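Local atomic coordinates of enoyl-CoA hydratase, EchA3 (Mycobacterium marinum M, PDB entry 3R6H), a protein that belongs to the enoyl-CoA hydratase/isomerase (crotonase) family and probably acts as a lyase in lipid metabolism. Residues Gly5-Tyr9 against Thr31-Leu36. Numbering follows the deposited sequence.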
ATOM      1  N   GLY A   5     -18.549  33.732  12.240  1.00 29.17           N
ATOM      2  CA  GLY A   5     -17.202  33.151  11.982  1.00 28.15           C
ATOM      3  C   GLY A   5     -17.273  32.108  10.880  1.00 26.65           C
ATOM      4  O   GLY A   5     -18.385  31.742  10.444  1.00 26.98           O
ATOM      5  N   PRO A   6     -16.103  31.629  10.421  1.00 25.18           N
ATOM      6  CA  PRO A   6     -16.051  30.709   9.280  1.00 23.20           C
ATOM      7  C   PRO A   6     -16.399  29.246   9.595  1.00 21.99           C
ATOM      8  O   PRO A   6     -16.426  28.445   8.669  1.00 19.89           O
ATOM      9  CB  PRO A   6     -14.589  30.825   8.827  1.00 23.59           C
ATOM     10  CG  PRO A   6     -13.859  31.066  10.090  1.00 24.54           C
ATOM     11  CD  PRO A   6     -14.745  31.976  10.886  1.00 25.42           C
ATOM     12  N   VAL A   7     -16.658  28.908  10.867  1.00 20.69           N
ATOM     13  CA  VAL A   7     -16.954  27.531  11.289  1.00 20.52           C
ATOM     14  C   VAL A   7     -18.271  27.526  12.073  1.00 21.11           C
ATOM     15  O   VAL A   7     -18.515  28.461  12.872  1.00 20.51           O
ATOM     16  CB  VAL A   7     -15.786  26.943  12.121  1.00 20.40           C
ATOM     17  CG1 VAL A   7     -16.123  25.548  12.688  1.00 20.68           C
ATOM     18  CG2 VAL A   7     -14.540  26.869  11.258  1.00 20.71           C
ATOM     19  N   THR A   8     -19.146  26.559  11.775  1.00 20.42           N
ATOM     20  CA  THR A   8     -20.377  26.321  12.535  1.00 21.47           C
ATOM     21  C   THR A   8     -20.301  24.946  13.148  1.00 21.50           C
ATOM     22  O   THR A   8     -19.980  23.967  12.457  1.00 21.83           O
ATOM     23  CB  THR A   8     -21.636  26.427  11.665  1.00 22.61           C
ATOM     24  OG1 THR A   8     -21.687  27.728  11.068  1.00 23.73           O
ATOM     25  CG2 THR A   8     -22.913  26.216  12.507  1.00 25.37           C
ATOM     26  N   TYR A   9     -20.537  24.879  14.452  1.00 20.70           N
ATOM     27  CA  TYR A   9     -20.569  23.634  15.190  1.00 19.81           C
ATOM     28  C   TYR A   9     -21.989  23.318  15.646  1.00 20.71           C
ATOM     29  O   TYR A   9     -22.681  24.179  16.212  1.00 20.10           O
ATOM     30  CB  TYR A   9     -19.661  23.694  16.421  1.00 19.27           C
ATOM     31  CG  TYR A   9     -19.863  22.519  17.367  1.00 18.52           C
ATOM     32  CD1 TYR A   9     -19.371  21.253  17.061  1.00 18.87           C
ATOM     33  CD2 TYR A   9     -20.528  22.665  18.570  1.00 19.90           C
ATOM     34  CE1 TYR A   9     -19.554  20.170  17.925  1.00 18.17           C
ATOM     35  CE2 TYR A   9     -20.717  21.591  19.428  1.00 20.63           C
ATOM     36  CZ  TYR A   9     -20.226  20.344  19.107  1.00 19.57           C
ATOM     37  OH  TYR A   9     -20.416  19.281  19.970  1.00 18.95           O
ATOM     38  N   THR A  31      -7.244  32.443  10.863  1.00 21.50           N
ATOM     39  CA  THR A  31      -8.636  32.629  11.316  1.00 22.28           C
ATOM     40  C   THR A  31      -9.436  31.304  11.266  1.00 20.65           C
ATOM     41  O   THR A  31     -10.113  30.930  12.233  1.00 20.59           O
ATOM     42  CB  THR A  31      -9.389  33.719  10.524  1.00 23.40           C
ATOM     43  OG1 THR A  31      -8.737  34.989  10.700  1.00 26.94           O
ATOM     44  CG2 THR A  31     -10.805  33.854  11.045  1.00 26.06           C
ATOM     45  N   MET A  32      -9.342  30.608  10.143  1.00 19.51           N
ATOM     46  CA  MET A  32     -10.036  29.330   9.978  1.00 18.44           C
ATOM     47  C   MET A  32      -9.489  28.300  10.979  1.00 17.23           C
ATOM     48  O   MET A  32     -10.249  27.550  11.577  1.00 17.08           O
ATOM     49  CB  MET A  32      -9.909  28.810   8.534  1.00 17.36           C
ATOM     50  CG  MET A  32     -10.606  27.439   8.316  1.00 18.29           C
ATOM     51  SD  MET A  32     -12.386  27.456   8.507  1.00 17.51           S
ATOM     52  CE  MET A  32     -12.823  27.974   6.837  1.00 17.45           C
ATOM     53  N   GLN A  33      -8.167  28.237  11.131  1.00 18.02           N
ATOM     54  CA  GLN A  33      -7.560  27.290  12.056  1.00 17.73           C
ATOM     55  C   GLN A  33      -8.043  27.502  13.476  1.00 17.76           C
ATOM     56  O   GLN A  33      -8.345  26.556  14.161  1.00 16.72           O
ATOM     57  CB  GLN A  33      -6.034  27.327  12.005  1.00 18.07           C
ATOM     58  CG  GLN A  33      -5.462  26.783  10.705  1.00 17.50           C
ATOM     59  CD  GLN A  33      -3.953  26.796  10.680  1.00 17.26           C
ATOM     60  OE1 GLN A  33      -3.307  26.787  11.734  1.00 19.57           O
ATOM     61  NE2 GLN A  33      -3.374  26.807   9.473  1.00 16.94           N
ATOM     62  N   GLN A  34      -8.112  28.759  13.920  1.00 18.84           N
ATOM     63  CA  GLN A  34      -8.578  29.038  15.263  1.00 20.33           C
ATOM     64  C   GLN A  34     -10.031  28.623  15.411  1.00 19.41           C
ATOM     65  O   GLN A  34     -10.404  28.023  16.411  1.00 19.84           O
ATOM     66  CB  GLN A  34      -8.435  30.535  15.577  1.00 21.03           C
ATOM     67  CG  GLN A  34      -8.847  30.885  16.985  1.00 25.58           C
ATOM     68  CD  GLN A  34      -8.551  32.334  17.324  1.00 31.60           C
ATOM     69  OE1 GLN A  34      -7.401  32.783  17.237  1.00 37.19           O
ATOM     70  NE2 GLN A  34      -9.579  33.071  17.722  1.00 36.70           N
ATOM     71  N   ALA A  35     -10.832  28.907  14.390  1.00 19.22           N
ATOM     72  CA  ALA A  35     -12.259  28.584  14.402  1.00 18.43           C
ATOM     73  C   ALA A  35     -12.486  27.075  14.442  1.00 17.62           C
ATOM     74  O   ALA A  35     -13.350  26.578  15.176  1.00 17.35           O
ATOM     75  CB  ALA A  35     -12.950  29.202  13.208  1.00 18.32           C
ATOM     76  N   LEU A  36     -11.685  26.337  13.674  1.00 17.40           N
ATOM     77  CA  LEU A  36     -11.740  24.874  13.712  1.00 16.07           C
ATOM     78  C   LEU A  36     -11.340  24.331  15.066  1.00 16.17           C
ATOM     79  O   LEU A  36     -12.007  23.451  15.607  1.00 16.22           O
ATOM     80  CB  LEU A  36     -10.832  24.276  12.647  1.00 16.02           C
ATOM     81  CG  LEU A  36     -11.362  24.245  11.218  1.00 15.84           C
ATOM     82  CD1 LEU A  36     -10.207  23.890  10.190  1.00 14.98           C
ATOM     83  CD2 LEU A  36     -12.569  23.295  11.066  1.00 18.87           C
TER
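V7 pushes its CG2 methyl into the helix surface between A35 and M32. CG1 stands anti to the backbone N (chi1 175°), which leaves CG2 beside that nitrogen and facing the helix; V7 CG2 meets A35 CB at 3.4 Å, tighter than usual for two carbons, and M32 SD at 3.5 Å. L36 is a third, looser neighbour of the same methyl, its CD2 4.1 Å from V7 CG2. M32 leaves the helix with CG anti to its own N, then bends at chi2 and again at chi3 (85°). That double bend carries the thioether across the valine at about a right angle and brings M32 CE to 3.9 Å from P6 CB. The next carbon of the proline ring, P6 CG, lies 3.7 Å from A35 CB, so proline and valine share the small A35 methyl. Strand residues 7-9 run nearly parallel to helix residues 31-36, 7° between the two short axes, and V7 and L36 also both touch I18 of strand 15-20, the neighbour of edge strand 7-12. With carbon and sulfur alone meeting between these side chains, the contact probably rests on shape and partial exclusion of water, rather than on directed polar bonds.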